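Local coordinates for protein probable enoyl-CoA hydratase/isomerase (Mycobacterium abscessus, PDB 3SWX) that probably acts on the double bond of enoyl-CoA thioesters as a hydratase or isomerase of the crotonase family, at residues B[8-13]-B[24-29]; B[117-122]-B[135-140]. One frame throughout, in Å; residues are numbered along the deposited sequence.

Interaction 1: B[8-13]-B[24-29]; sequences YETLRI and LNRPAK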
ATOM      1  N   TYR B   8      27.032 -22.000  16.162  1.00 36.06           N
ATOM      2  CA  TYR B   8      25.830 -21.444  16.815  1.00 34.59           C
ATOM      3  C   TYR B   8      25.057 -22.485  17.640  1.00 33.74           C
ATOM      4  O   TYR B   8      24.779 -23.575  17.164  1.00 33.19           O
ATOM      5  CB  TYR B   8      24.886 -20.799  15.793  1.00 34.01           C
ATOM      6  CG  TYR B   8      25.443 -19.587  15.070  1.00 34.30           C
ATOM      7  CD1 TYR B   8      25.694 -18.391  15.741  1.00 34.76           C
ATOM      8  CD2 TYR B   8      25.695 -19.630  13.703  1.00 35.30           C
ATOM      9  CE1 TYR B   8      26.193 -17.275  15.059  1.00 34.63           C
ATOM     10  CE2 TYR B   8      26.196 -18.531  13.023  1.00 34.56           C
ATOM     11  CZ  TYR B   8      26.439 -17.361  13.695  1.00 34.25           C
ATOM     12  OH  TYR B   8      26.950 -16.294  12.996  1.00 34.10           O
ATOM     13  N   GLU B   9      24.698 -22.125  18.872  1.00 32.67           N
ATOM     14  CA  GLU B   9      23.945 -23.013  19.761  1.00 31.48           C
ATOM     15  C   GLU B   9      22.462 -23.093  19.402  1.00 30.25           C
ATOM     16  O   GLU B   9      21.861 -24.148  19.567  1.00 30.23           O
ATOM     17  CB  GLU B   9      24.066 -22.541  21.219  1.00 32.05           C
ATOM     18  N   THR B  10      21.867 -21.973  18.964  1.00 28.32           N
ATOM     19  CA  THR B  10      20.411 -21.876  18.737  1.00 26.71           C
ATOM     20  C   THR B  10      19.973 -21.753  17.261  1.00 25.52           C
ATOM     21  O   THR B  10      18.782 -21.640  16.982  1.00 24.73           O
ATOM     22  CB  THR B  10      19.830 -20.674  19.515  1.00 26.90           C
ATOM     23  OG1 THR B  10      20.318 -19.434  18.956  1.00 25.73           O
ATOM     24  CG2 THR B  10      20.240 -20.766  21.004  1.00 27.45           C
ATOM     25  N   LEU B  11      20.918 -21.773  16.328  1.00 24.68           N
ATOM     26  CA  LEU B  11      20.592 -21.760  14.897  1.00 23.60           C
ATOM     27  C   LEU B  11      21.214 -22.941  14.165  1.00 24.03           C
ATOM     28  O   LEU B  11      22.341 -23.324  14.456  1.00 24.05           O
ATOM     29  CB  LEU B  11      21.116 -20.492  14.229  1.00 22.77           C
ATOM     30  CG  LEU B  11      20.777 -19.189  14.918  1.00 21.93           C
ATOM     31  CD1 LEU B  11      21.570 -18.053  14.263  1.00 19.89           C
ATOM     32  CD2 LEU B  11      19.286 -18.999  14.817  1.00 21.47           C
ATOM     33  N   ARG B  12      20.472 -23.476  13.202  1.00 23.36           N
ATOM     34  CA  ARG B  12      20.976 -24.467  12.304  1.00 24.60           C
ATOM     35  C   ARG B  12      21.277 -23.780  10.971  1.00 24.61           C
ATOM     36  O   ARG B  12      20.361 -23.283  10.294  1.00 24.40           O
ATOM     37  CB  ARG B  12      19.942 -25.574  12.098  1.00 24.80           C
ATOM     38  CG  ARG B  12      20.421 -26.668  11.169  1.00 25.72           C
ATOM     39  CD  ARG B  12      19.263 -27.506  10.688  1.00 28.65           C
ATOM     40  NE  ARG B  12      19.725 -28.637   9.896  1.00 30.80           N
ATOM     41  CZ  ARG B  12      18.933 -29.553   9.352  1.00 32.24           C
ATOM     42  NH1 ARG B  12      17.617 -29.492   9.506  1.00 32.64           N
ATOM     43  NH2 ARG B  12      19.455 -30.537   8.638  1.00 33.44           N
ATOM     44  N   ILE B  13      22.547 -23.755  10.596  1.00 23.97           N
ATOM     45  CA  ILE B  13      22.963 -23.068   9.400  1.00 24.71           C
ATOM     46  C   ILE B  13      23.505 -24.027   8.344  1.00 24.55           C
ATOM     47  O   ILE B  13      24.306 -24.912   8.646  1.00 24.45           O
ATOM     48  CB  ILE B  13      24.003 -21.969   9.749  1.00 25.38           C
ATOM     49  CG1 ILE B  13      23.285 -20.837  10.513  1.00 26.60           C
ATOM     50  CG2 ILE B  13      24.695 -21.456   8.479  1.00 26.17           C
ATOM     51  CD1 ILE B  13      23.885 -19.474  10.359  1.00 27.64           C
ATOM     52  N   LEU B  24      15.920 -21.358  12.817  1.00 20.14           N
ATOM     53  CA  LEU B  24      15.750 -21.156  14.247  1.00 20.72           C
ATOM     54  C   LEU B  24      15.720 -22.545  14.858  1.00 22.03           C
ATOM     55  O   LEU B  24      14.979 -23.426  14.405  1.00 22.36           O
ATOM     56  CB  LEU B  24      14.471 -20.382  14.577  1.00 20.29           C
ATOM     57  CG  LEU B  24      14.244 -19.016  13.892  1.00 18.85           C
ATOM     58  CD1 LEU B  24      12.908 -18.427  14.358  1.00 18.28           C
ATOM     59  CD2 LEU B  24      15.422 -18.034  14.135  1.00 16.13           C
ATOM     60  N   ASN B  25      16.531 -22.768  15.876  1.00 23.30           N
ATOM     61  CA  ASN B  25      16.703 -24.136  16.360  1.00 24.90           C
ATOM     62  C   ASN B  25      16.608 -24.269  17.882  1.00 26.41           C
ATOM     63  O   ASN B  25      17.529 -24.769  18.516  1.00 28.06           O
ATOM     64  CB  ASN B  25      18.025 -24.726  15.808  1.00 25.05           C
ATOM     65  CG  ASN B  25      18.118 -26.232  16.015  1.00 26.04           C
ATOM     66  OD1 ASN B  25      17.096 -26.906  16.119  1.00 28.06           O
ATOM     67  ND2 ASN B  25      19.330 -26.756  16.098  1.00 24.78           N
ATOM     68  N   ARG B  26      15.484 -23.842  18.462  1.00 27.29           N
ATOM     69  CA  ARG B  26      15.161 -24.140  19.875  1.00 28.50           C
ATOM     70  C   ARG B  26      13.794 -24.815  19.922  1.00 29.27           C
ATOM     71  O   ARG B  26      12.862 -24.340  20.591  1.00 29.15           O
ATOM     72  CB  ARG B  26      15.169 -22.875  20.738  1.00 28.80           C
ATOM     73  CG  ARG B  26      16.477 -22.079  20.658  1.00 29.35           C
ATOM     74  CD  ARG B  26      16.462 -20.866  21.575  1.00 30.32           C
ATOM     75  NE  ARG B  26      16.380 -21.268  22.980  1.00 31.67           N
ATOM     76  CZ  ARG B  26      15.497 -20.820  23.878  1.00 32.22           C
ATOM     77  NH1 ARG B  26      14.571 -19.913  23.564  1.00 31.40           N
ATOM     78  NH2 ARG B  26      15.545 -21.291  25.122  1.00 31.25           N
ATOM     79  N   PRO B  27      13.667 -25.938  19.202  1.00 29.99           N
ATOM     80  CA  PRO B  27      12.354 -26.531  18.961  1.00 30.56           C
ATOM     81  C   PRO B  27      11.612 -26.944  20.242  1.00 30.77           C
ATOM     82  O   PRO B  27      10.412 -26.772  20.305  1.00 31.18           O
ATOM     83  CB  PRO B  27      12.678 -27.744  18.073  1.00 30.87           C
ATOM     84  CG  PRO B  27      14.123 -28.051  18.364  1.00 31.70           C
ATOM     85  CD  PRO B  27      14.737 -26.706  18.546  1.00 30.49           C
ATOM     86  N   ALA B  28      12.328 -27.442  21.254  1.00 30.92           N
ATOM     87  CA  ALA B  28      11.734 -27.767  22.576  1.00 30.75           C
ATOM     88  C   ALA B  28      11.103 -26.552  23.278  1.00 30.15           C
ATOM     89  O   ALA B  28      10.244 -26.701  24.143  1.00 29.89           O
ATOM     90  CB  ALA B  28      12.787 -28.392  23.472  1.00 31.15           C
ATOM     91  N   LYS B  29      11.549 -25.350  22.909  1.00 29.33           N
ATOM     92  CA  LYS B  29      11.002 -24.110  23.442  1.00 28.68           C
ATOM     93  C   LYS B  29      10.183 -23.354  22.355  1.00 27.89           C
ATOM     94  O   LYS B  29       9.912 -22.153  22.474  1.00 26.63           O
ATOM     95  CB  LYS B  29      12.138 -23.234  23.984  1.00 28.69           C
TER
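Leu11 and Leu24 lie side by side as an antiparallel, non-hydrogen-bonded pair where the hairpin of strands 11-16 and 19-24 opens at the edge of the main sheet of the crotonase fold. Their side chains leave the sheet on the same face and point the same way, so they meet at single methyls, Leu11 CD2 against Leu24 CD2 at 4.0 Å. In both, CG stands beside the backbone N (chi1 -50° in Leu11, -54° in Leu24), which keeps the two branches running alongside each other. Leu24 also packs on Phe33 and Phe66, whereas Leu11 reaches Glu40 of helix 35-50.

Beyond this pair one backbone hydrogen bond links the two segments: Asn25 N donates to Thr10 O at 2.8 Å, with a bent N-H...O angle of 138°. Past it, Thr10 and Arg26 again run alongside with their ends in the same direction. Thr10 CB rests on Arg26 CG at 3.8 Å, and its methyl CG2 on Arg26 CD, also at 3.8 Å. Thr10 OG1 is hydrogen-bonded to Glu40, and Arg26 NH1 to Ala32 O; Lys29 CB lies above one face of the guanidinium, offset toward its rim.

Arg12 leaves on the face opposite Leu11 and runs extended, its end leading away from the 24-29 segment, to touch Tyr60 and form a salt bridge with Glu62 through NH1. Asn25 CB points toward the 8-13 segment, 3.8 Å from Arg12 N, and CG, anti to the backbone N, carries the amide to the Arg12 side, ND2 lying 4.2 Å from Arg12 CB.

Interaction 2: B[117-122]-B[135-140]; sequences GIELAL and FAQLEV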
ATOM      1  N   GLY B 117       7.468 -12.928  15.363  1.00 18.40           N
ATOM      2  CA  GLY B 117       7.498 -13.729  14.142  1.00 17.38           C
ATOM      3  C   GLY B 117       6.855 -13.040  12.944  1.00 16.07           C
ATOM      4  O   GLY B 117       7.345 -13.125  11.827  1.00 14.64           O
ATOM      5  N   ILE B 118       5.712 -12.410  13.190  1.00 16.04           N
ATOM      6  CA  ILE B 118       5.006 -11.610  12.179  1.00 15.32           C
ATOM      7  C   ILE B 118       5.939 -10.507  11.708  1.00 14.83           C
ATOM      8  O   ILE B 118       6.067 -10.243  10.509  1.00 14.74           O
ATOM      9  CB  ILE B 118       3.725 -10.967  12.745  1.00 14.77           C
ATOM     10  CG1 ILE B 118       2.703 -12.043  13.161  1.00 16.47           C
ATOM     11  CG2 ILE B 118       3.084 -10.076  11.708  1.00 15.97           C
ATOM     12  CD1 ILE B 118       1.390 -11.498  13.770  1.00 14.23           C
ATOM     13  N   GLU B 119       6.639  -9.916  12.668  1.00 15.07           N
ATOM     14  CA  GLU B 119       7.520  -8.789  12.410  1.00 14.72           C
ATOM     15  C   GLU B 119       8.796  -9.200  11.671  1.00 15.09           C
ATOM     16  O   GLU B 119       9.322  -8.420  10.861  1.00 14.68           O
ATOM     17  CB  GLU B 119       7.789  -8.048  13.720  1.00 14.74           C
ATOM     18  CG  GLU B 119       6.542  -7.298  14.191  1.00 14.88           C
ATOM     19  CD  GLU B 119       6.700  -6.639  15.547  1.00 16.67           C
ATOM     20  OE1 GLU B 119       6.416  -5.431  15.661  1.00 16.57           O
ATOM     21  OE2 GLU B 119       7.124  -7.334  16.500  1.00 18.25           O
ATOM     22  N   LEU B 120       9.257 -10.433  11.896  1.00 15.50           N
ATOM     23  CA  LEU B 120      10.373 -10.993  11.107  1.00 15.67           C
ATOM     24  C   LEU B 120       9.989 -11.144   9.659  1.00 15.10           C
ATOM     25  O   LEU B 120      10.746 -10.775   8.772  1.00 14.98           O
ATOM     26  CB  LEU B 120      10.792 -12.365  11.630  1.00 16.79           C
ATOM     27  CG  LEU B 120      11.872 -12.420  12.685  1.00 17.99           C
ATOM     28  CD1 LEU B 120      12.236 -13.894  12.997  1.00 19.04           C
ATOM     29  CD2 LEU B 120      13.120 -11.635  12.191  1.00 17.54           C
ATOM     30  N   ALA B 121       8.803 -11.696   9.421  1.00 14.95           N
ATOM     31  CA  ALA B 121       8.289 -11.841   8.074  1.00 14.62           C
ATOM     32  C   ALA B 121       8.107 -10.479   7.397  1.00 14.54           C
ATOM     33  O   ALA B 121       8.433 -10.322   6.224  1.00 14.54           O
ATOM     34  CB  ALA B 121       6.967 -12.665   8.066  1.00 14.69           C
ATOM     35  N   LEU B 122       7.596  -9.491   8.123  1.00 14.52           N
ATOM     36  CA  LEU B 122       7.468  -8.149   7.564  1.00 14.47           C
ATOM     37  C   LEU B 122       8.817  -7.477   7.273  1.00 14.80           C
ATOM     38  O   LEU B 122       8.884  -6.579   6.429  1.00 16.16           O
ATOM     39  CB  LEU B 122       6.611  -7.239   8.471  1.00 14.78           C
ATOM     40  CG  LEU B 122       5.090  -7.498   8.545  1.00 14.74           C
ATOM     41  CD1 LEU B 122       4.484  -6.691   9.717  1.00 14.04           C
ATOM     42  CD2 LEU B 122       4.389  -7.148   7.239  1.00 13.84           C
ATOM     43  N   PHE B 135      -1.322 -16.729  12.472  1.00 17.03           N
ATOM     44  CA  PHE B 135      -0.655 -15.500  12.915  1.00 16.42           C
ATOM     45  C   PHE B 135      -1.440 -14.791  14.029  1.00 16.22           C
ATOM     46  O   PHE B 135      -2.666 -14.696  13.971  1.00 16.39           O
ATOM     47  CB  PHE B 135      -0.494 -14.523  11.739  1.00 15.58           C
ATOM     48  CG  PHE B 135       0.196 -15.115  10.540  1.00 16.01           C
ATOM     49  CD1 PHE B 135      -0.516 -15.863   9.615  1.00 15.33           C
ATOM     50  CD2 PHE B 135       1.546 -14.914  10.325  1.00 16.15           C
ATOM     51  CE1 PHE B 135       0.113 -16.424   8.526  1.00 16.08           C
ATOM     52  CE2 PHE B 135       2.183 -15.464   9.222  1.00 16.55           C
ATOM     53  CZ  PHE B 135       1.466 -16.220   8.322  1.00 15.79           C
ATOM     54  N   ALA B 136      -0.733 -14.262  15.020  1.00 16.30           N
ATOM     55  CA  ALA B 136      -1.377 -13.449  16.053  1.00 16.46           C
ATOM     56  C   ALA B 136      -0.444 -12.401  16.663  1.00 17.00           C
ATOM     57  O   ALA B 136       0.622 -12.729  17.226  1.00 17.15           O
ATOM     58  CB  ALA B 136      -1.980 -14.339  17.139  1.00 16.91           C
ATOM     59  N   GLN B 137      -0.884 -11.141  16.569  1.00 16.99           N
ATOM     60  CA  GLN B 137      -0.173 -10.006  17.097  1.00 16.71           C
ATOM     61  C   GLN B 137      -0.669  -9.792  18.541  1.00 17.29           C
ATOM     62  O   GLN B 137      -1.504  -8.909  18.825  1.00 16.10           O
ATOM     63  CB  GLN B 137      -0.417  -8.789  16.195  1.00 17.22           C
ATOM     64  CG  GLN B 137       0.627  -7.691  16.298  1.00 19.28           C
ATOM     65  CD  GLN B 137       1.881  -7.973  15.493  1.00 20.25           C
ATOM     66  OE1 GLN B 137       1.882  -7.853  14.263  1.00 24.38           O
ATOM     67  NE2 GLN B 137       2.963  -8.324  16.182  1.00 21.13           N
ATOM     68  N   LEU B 138      -0.122 -10.602  19.450  1.00 16.42           N
ATOM     69  CA  LEU B 138      -0.631 -10.721  20.808  1.00 17.56           C
ATOM     70  C   LEU B 138      -0.233  -9.609  21.796  1.00 18.04           C
ATOM     71  O   LEU B 138      -0.704  -9.598  22.941  1.00 18.23           O
ATOM     72  CB  LEU B 138      -0.217 -12.089  21.394  1.00 17.48           C
ATOM     73  CG  LEU B 138      -0.817 -13.346  20.747  1.00 18.09           C
ATOM     74  CD1 LEU B 138      -0.152 -14.607  21.316  1.00 19.97           C
ATOM     75  CD2 LEU B 138      -2.344 -13.433  20.933  1.00 18.95           C
ATOM     76  N   GLU B 139       0.632  -8.689  21.375  1.00 17.91           N
ATOM     77  CA  GLU B 139       1.252  -7.740  22.309  1.00 17.91           C
ATOM     78  C   GLU B 139       0.234  -6.945  23.120  1.00 17.58           C
ATOM     79  O   GLU B 139       0.339  -6.894  24.352  1.00 18.02           O
ATOM     80  CB  GLU B 139       2.230  -6.796  21.579  1.00 18.41           C
ATOM     81  CG  GLU B 139       3.507  -7.487  21.005  1.00 19.68           C
ATOM     82  CD  GLU B 139       3.352  -7.981  19.547  1.00 20.80           C
ATOM     83  OE1 GLU B 139       2.208  -8.227  19.084  1.00 18.42           O
ATOM     84  OE2 GLU B 139       4.397  -8.137  18.860  1.00 24.18           O
ATOM     85  N   VAL B 140      -0.772  -6.363  22.472  1.00 16.53           N
ATOM     86  CA  VAL B 140      -1.760  -5.577  23.224  1.00 17.07           C
ATOM     87  C   VAL B 140      -2.584  -6.439  24.198  1.00 18.02           C
ATOM     88  O   VAL B 140      -3.106  -5.928  25.187  1.00 18.57           O
ATOM     89  CB  VAL B 140      -2.716  -4.754  22.326  1.00 17.22           C
ATOM     90  CG1 VAL B 140      -1.919  -3.751  21.481  1.00 14.88           C
ATOM     91  CG2 VAL B 140      -3.617  -5.675  21.489  1.00 14.66           C
TER
HETATM   92  O   HOH W   1       6.603  -6.946  18.937  1.00 11.68           O
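Glu139 OE2 accepts a hydrogen bond from a water 2.5 Å away that also donates, at the same distance, to Glu119 OE2; both lengths are short and should not be over-read. A weak bond from Gln137 NE2 also reaches Glu139 OE2. The two carboxylates probably belong to the active site of the crotonase fold, and their places in the sequence match the paired catalytic glutamates of enoyl-CoA hydratases, which suggests that the water marks the site of the hydrating water. Their planes are turned 76° against each other, and Glu119 OE2 stays 3.7 Å from Glu139 OE2.

Each acid is positioned by a second shell. Glu119 OE1 accepts from Gly148 N and Ala150 N, where helix 150-158 begins. Gln137 NE2 gives its straighter bond, 160°, to Glu139 OE1 on the syn side at 3.0 Å, almost in the amide plane of Gln137.

One residue before Glu119, Ile118 wedges helix 116-123 against the end of strand 134-136. With CG1 beside the backbone N (chi1 -64°), its extended arm lays CD1 over the chain, 3.5 Å from Ala136 C, and brings CG1 to the edge of the Phe135 ring. Gln137 OE1, buried without a polar partner, lies 3.6 Å from Ile118 CG2.

Overall arrangement
The two contacts follow one another along the chain and sit at different depths of one crotonase fold. Interaction 1 lies at the edge of the main sheet, whereas interaction 2 lies in the interior and carries the probable catalytic glutamates. Their centres are 20 Å apart, and they do not touch: the nearest approach, about 5 Å between atoms, is between Leu24 of interaction 1 and Leu120, on the helix that bears Glu119. Interaction 1 thus comes near the helix through Leu120 without touching it, and takes no part in the carboxylate pair. At the other end of interaction 2, Val140 packs on Gly211 of a neighbouring subunit, placing the 135-140 segment beside a subunit interface of the three-chain assembly.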